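PDB 4H3U: SnoaL-like domain-containing protein from Catenulispora acidiphila, which is of unknown function but adopts the ketosteroid isomerase-like (SnoaL-like) fold and may take part in trimethylamine metabolism. Local coordinates for residues Ile109-Leu123 with Gln135-Leu149. Sequence-based numbering, arbitrary orientation.
Sequences IKGAPTPFAVPMATL and QDYYSLSSVLAQSGL. With CD (cadmium ion), chain D.
Ala121 and Leu123 pair antiparallel with Tyr137 and Gln135 in the hairpin of strands 116-127 and 130-138, until helix 140-147 replaces the second strand and runs back along the first, 7.6 Å away between axes. This central hairpin belongs to the curved mixed sheet of the ketosteroid isomerase-like fold. On one face Thr122 OG1 donates to Asp136 OD1, 2.8 Å away and above the carboxylate plane, while Asp136 OD2 is held by Tyr56. In one of its two conformers selenomethionine Met120, with CG anti to the backbone N (chi1 -174°), lies alongside Tyr138, and Met120 SE comes obliquely to the ring, 3.5 Å from Tyr138 CD2, a Met-aromatic contact; Trp34 of helix 29-39 also packs on Met120. On the other face the methyl of Ala121 packs against Tyr137 of the second subunit. The carbonyl O of Tyr138 is one of five atoms round a cadmium ion, its counterpart in that subunit being another.

Where strand pairing ends, water joins Pro119 O to Ser139 N, and Ser139 caps the helix. Gln146 is long enough to span from helix to strand, and its side-chain amide pairs with Ala117 much as a neighbouring strand's peptide would: Gln146 OE1 accepts from Ala117 N (2.9 Å), and NE2 donates to Ala117 O (3.0 Å). An alanine in place of Gln146 is likely to leave both backbone groups of Ala117 without these partners and remove one of the groups packed on Val118 CG1. Beta-branched Val143 packs between helix and strand, CG2 against Val118 and CG1 over the face of the Phe116 ring in a CH-pi contact, 3.9 Å from its centroid. Gly148, at positive phi, closes a Schellman motif beside Pro113, where a CB would be tight. Thr114 OG1 finishes the helix end, donating in plane to a lone pair of Gln146 O at 2.7 Å.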
# COMPACT_ATOMS: atom_id res chain seq x y z
N ILE A 109 -8.19 -10.81 14.85
CA ILE A 109 -8.04 -12.14 14.28
C ILE A 109 -8.51 -13.15 15.33
O ILE A 109 -8.03 -13.12 16.49
CB ILE A 109 -6.57 -12.38 13.89
CG1 ILE A 109 -6.17 -11.44 12.74
CG2 ILE A 109 -6.34 -13.83 13.48
CD1 ILE A 109 -4.69 -11.37 12.47
N LYS A 110 -9.42 -14.03 14.97
CA LYS A 110 -10.02 -14.92 15.96
C LYS A 110 -8.94 -15.84 16.52
O LYS A 110 -8.18 -16.50 15.76
CB LYS A 110 -11.19 -15.71 15.37
CG LYS A 110 -12.29 -14.83 14.82
CD LYS A 110 -13.49 -15.62 14.33
CE LYS A 110 -14.44 -14.72 13.57
NZ LYS A 110 -15.63 -15.44 13.06
N GLY A 111 -8.87 -15.91 17.85
CA GLY A 111 -7.86 -16.69 18.58
C GLY A 111 -6.54 -15.95 18.87
O GLY A 111 -5.71 -16.47 19.62
N ALA A 112 -6.31 -14.78 18.27
CA ALA A 112 -5.07 -14.02 18.51
C ALA A 112 -5.16 -13.31 19.84
O ALA A 112 -6.27 -12.93 20.28
CB ALA A 112 -4.86 -12.96 17.42
N PRO A 113 -4.02 -13.04 20.48
CA PRO A 113 -4.09 -12.34 21.76
C PRO A 113 -4.80 -10.97 21.80
O PRO A 113 -5.56 -10.70 22.73
CB PRO A 113 -2.62 -12.19 22.13
CG PRO A 113 -1.94 -13.38 21.52
CD PRO A 113 -2.68 -13.59 20.22
N THR A 114 -4.58 -10.13 20.78
CA THR A 114 -5.09 -8.78 20.79
C THR A 114 -5.59 -8.36 19.41
O THR A 114 -5.21 -8.99 18.43
CB THR A 114 -4.00 -7.82 21.28
OG1 THR A 114 -2.76 -8.17 20.67
CG2 THR A 114 -3.78 -7.87 22.77
N PRO A 115 -6.39 -7.29 19.34
CA PRO A 115 -6.86 -6.74 18.06
C PRO A 115 -5.77 -5.87 17.41
O PRO A 115 -4.70 -5.65 17.97
CB PRO A 115 -8.07 -5.92 18.47
CG PRO A 115 -7.70 -5.42 19.84
CD PRO A 115 -6.97 -6.56 20.48
N PHE A 116 -6.10 -5.37 16.22
CA PHE A 116 -5.19 -4.51 15.45
C PHE A 116 -5.97 -3.39 14.75
O PHE A 116 -7.18 -3.51 14.52
CB PHE A 116 -4.45 -5.35 14.37
CG PHE A 116 -5.34 -5.80 13.22
CD1 PHE A 116 -5.49 -5.01 12.09
CD2 PHE A 116 -6.03 -7.00 13.29
CE1 PHE A 116 -6.35 -5.42 11.06
CE2 PHE A 116 -6.88 -7.41 12.28
CZ PHE A 116 -7.05 -6.59 11.15
N ALA A 117 -5.24 -2.36 14.37
CA ALA A 117 -5.75 -1.29 13.47
C ALA A 117 -4.52 -0.76 12.74
O ALA A 117 -3.54 -0.37 13.37
CB ALA A 117 -6.50 -0.21 14.21
N VAL A 118 -4.58 -0.73 11.39
CA VAL A 118 -3.46 -0.27 10.60
C VAL A 118 -3.94 0.66 9.49
O VAL A 118 -5.06 0.50 8.97
CB VAL A 118 -2.69 -1.44 9.96
CG1 VAL A 118 -2.01 -2.32 11.02
CG2 VAL A 118 -3.56 -2.31 9.04
N PRO A 119 -3.08 1.57 9.03
CA PRO A 119 -3.41 2.34 7.84
C PRO A 119 -3.39 1.43 6.60
O PRO A 119 -2.54 0.55 6.45
CB PRO A 119 -2.30 3.40 7.77
CG PRO A 119 -1.15 2.80 8.51
CD PRO A 119 -1.77 1.95 9.59
N MSE A 120 -4.26 1.72 5.65
CA MSE A 120 -4.33 0.97 4.43
C MSE A 120 -4.47 1.96 3.32
O MSE A 120 -4.99 3.07 3.50
CB MSE A 120 -5.51 -0.01 4.49
CG MSE A 120 -5.62 -0.99 3.30
SE MSE A 120 -6.98 -2.41 3.61
CE MSE A 120 -8.27 -1.05 4.19
N ALA A 121 -3.90 1.56 2.18
CA ALA A 121 -4.05 2.32 0.91
C ALA A 121 -4.81 1.40 -0.03
O ALA A 121 -4.37 0.28 -0.31
CB ALA A 121 -2.68 2.71 0.33
N THR A 122 -5.93 1.88 -0.56
CA THR A 122 -6.71 1.15 -1.52
C THR A 122 -6.84 1.97 -2.80
O THR A 122 -7.16 3.16 -2.80
CB THR A 122 -8.10 0.80 -0.97
OG1 THR A 122 -7.93 -0.15 0.10
CG2 THR A 122 -9.05 0.24 -2.03
N LEU A 123 -6.51 1.31 -3.90
CA LEU A 123 -6.57 1.93 -5.24
C LEU A 123 -7.73 1.31 -5.97
O LEU A 123 -7.73 0.09 -6.23
CB LEU A 123 -5.28 1.67 -6.00
CG LEU A 123 -3.99 2.04 -5.28
CD1 LEU A 123 -2.78 1.88 -6.18
CD2 LEU A 123 -3.99 3.41 -4.65
N GLN A 135 -7.23 -2.72 -5.41
CA GLN A 135 -5.98 -3.21 -4.80
C GLN A 135 -5.91 -2.64 -3.38
O GLN A 135 -5.98 -1.43 -3.20
CB GLN A 135 -4.79 -2.70 -5.56
CG GLN A 135 -4.70 -3.17 -6.98
CD GLN A 135 -3.50 -2.56 -7.64
OE1 GLN A 135 -2.36 -2.83 -7.22
NE2 GLN A 135 -3.73 -1.66 -8.57
N ASP A 136 -5.67 -3.53 -2.40
CA ASP A 136 -5.48 -3.15 -1.00
C ASP A 136 -4.03 -3.40 -0.58
O ASP A 136 -3.49 -4.47 -0.85
CB ASP A 136 -6.37 -3.92 -0.03
CG ASP A 136 -7.85 -3.74 -0.23
OD1 ASP A 136 -8.28 -2.77 -0.91
OD2 ASP A 136 -8.61 -4.55 0.37
N TYR A 137 -3.42 -2.40 0.05
CA TYR A 137 -2.06 -2.46 0.62
C TYR A 137 -2.09 -2.04 2.07
O TYR A 137 -2.69 -1.05 2.42
CB TYR A 137 -1.13 -1.50 -0.13
CG TYR A 137 -0.91 -1.71 -1.57
CD1 TYR A 137 0.28 -2.34 -2.03
CD2 TYR A 137 -1.82 -1.29 -2.55
CE1 TYR A 137 0.54 -2.47 -3.38
CE2 TYR A 137 -1.56 -1.45 -3.89
CZ TYR A 137 -0.37 -2.08 -4.31
OH TYR A 137 -0.09 -2.26 -5.65
N TYR A 138 -1.37 -2.80 2.94
CA TYR A 138 -1.27 -2.49 4.35
C TYR A 138 -0.12 -3.30 4.93
O TYR A 138 0.34 -4.28 4.31
CB TYR A 138 -2.57 -2.68 5.15
CG TYR A 138 -3.23 -4.03 5.03
CD1 TYR A 138 -2.99 -5.06 5.93
CD2 TYR A 138 -4.05 -4.31 3.94
CE1 TYR A 138 -3.60 -6.29 5.77
CE2 TYR A 138 -4.66 -5.54 3.77
CZ TYR A 138 -4.42 -6.54 4.70
OH TYR A 138 -5.04 -7.77 4.56
N SER A 139 0.33 -2.95 6.12
CA SER A 139 1.45 -3.65 6.74
C SER A 139 1.03 -4.90 7.45
O SER A 139 0.52 -4.84 8.58
CB SER A 139 2.19 -2.73 7.68
OG SER A 139 3.20 -3.44 8.40
N LEU A 140 1.26 -6.06 6.86
CA LEU A 140 0.99 -7.34 7.52
C LEU A 140 1.85 -7.45 8.77
O LEU A 140 1.39 -7.97 9.79
CB LEU A 140 1.17 -8.53 6.59
CG LEU A 140 0.77 -9.87 7.22
CD1 LEU A 140 -0.69 -9.95 7.62
CD2 LEU A 140 1.10 -11.01 6.25
N SER A 141 3.07 -6.94 8.75
CA SER A 141 3.95 -7.03 9.94
C SER A 141 3.31 -6.31 11.11
O SER A 141 3.35 -6.82 12.23
CB SER A 141 5.32 -6.39 9.59
OG SER A 141 6.00 -7.21 8.66
N SER A 142 2.77 -5.14 10.86
CA SER A 142 2.13 -4.36 11.90
C SER A 142 0.87 -5.07 12.40
O SER A 142 0.60 -5.09 13.60
CB SER A 142 1.83 -2.94 11.44
OG SER A 142 1.31 -2.17 12.55
N VAL A 143 0.07 -5.62 11.49
CA VAL A 143 -1.11 -6.39 11.88
C VAL A 143 -0.73 -7.50 12.87
O VAL A 143 -1.31 -7.66 13.95
CB VAL A 143 -1.85 -7.03 10.67
CG1 VAL A 143 -2.92 -8.03 11.14
CG2 VAL A 143 -2.48 -5.93 9.81
N LEU A 144 0.24 -8.30 12.48
CA LEU A 144 0.64 -9.44 13.32
C LEU A 144 1.24 -8.99 14.64
O LEU A 144 0.95 -9.59 15.70
CB LEU A 144 1.59 -10.36 12.56
CG LEU A 144 1.02 -10.98 11.29
CD1 LEU A 144 2.10 -11.80 10.56
CD2 LEU A 144 -0.27 -11.77 11.53
N ALA A 145 2.12 -8.00 14.62
CA ALA A 145 2.73 -7.52 15.85
C ALA A 145 1.66 -6.96 16.82
O ALA A 145 1.68 -7.29 18.00
CB ALA A 145 3.79 -6.47 15.56
N GLN A 146 0.75 -6.13 16.30
CA GLN A 146 -0.28 -5.59 17.16
C GLN A 146 -1.11 -6.71 17.79
O GLN A 146 -1.65 -6.54 18.88
CB GLN A 146 -1.19 -4.63 16.40
CG GLN A 146 -0.55 -3.29 16.12
CD GLN A 146 -1.56 -2.42 15.41
OE1 GLN A 146 -2.70 -2.26 15.85
NE2 GLN A 146 -1.14 -1.80 14.33
N SER A 147 -1.31 -7.76 16.98
CA SER A 147 -2.17 -8.89 17.38
C SER A 147 -1.53 -9.84 18.36
O SER A 147 -2.20 -10.74 18.86
CB SER A 147 -2.57 -9.72 16.14
OG SER A 147 -3.33 -8.96 15.19
N GLY A 148 -0.24 -9.67 18.61
CA GLY A 148 0.50 -10.56 19.48
C GLY A 148 0.78 -11.90 18.83
O GLY A 148 1.00 -12.88 19.55
N LEU A 149 0.86 -11.94 17.51
CA LEU A 149 1.13 -13.15 16.76
C LEU A 149 2.55 -13.15 16.28
O LEU A 149 3.17 -12.09 16.12
CB LEU A 149 0.22 -13.24 15.53
CG LEU A 149 -1.27 -13.45 15.85
CD1 LEU A 149 -2.10 -13.27 14.59
CD2 LEU A 149 -1.48 -14.80 16.49
CD CD D . 2.26 -4.14 2.84
O HOH W 1 -5.93 -9.45 15.79
O HOH W 2 -0.30 -0.60 7.40
O HOH W 3 -6.75 -0.75 -8.77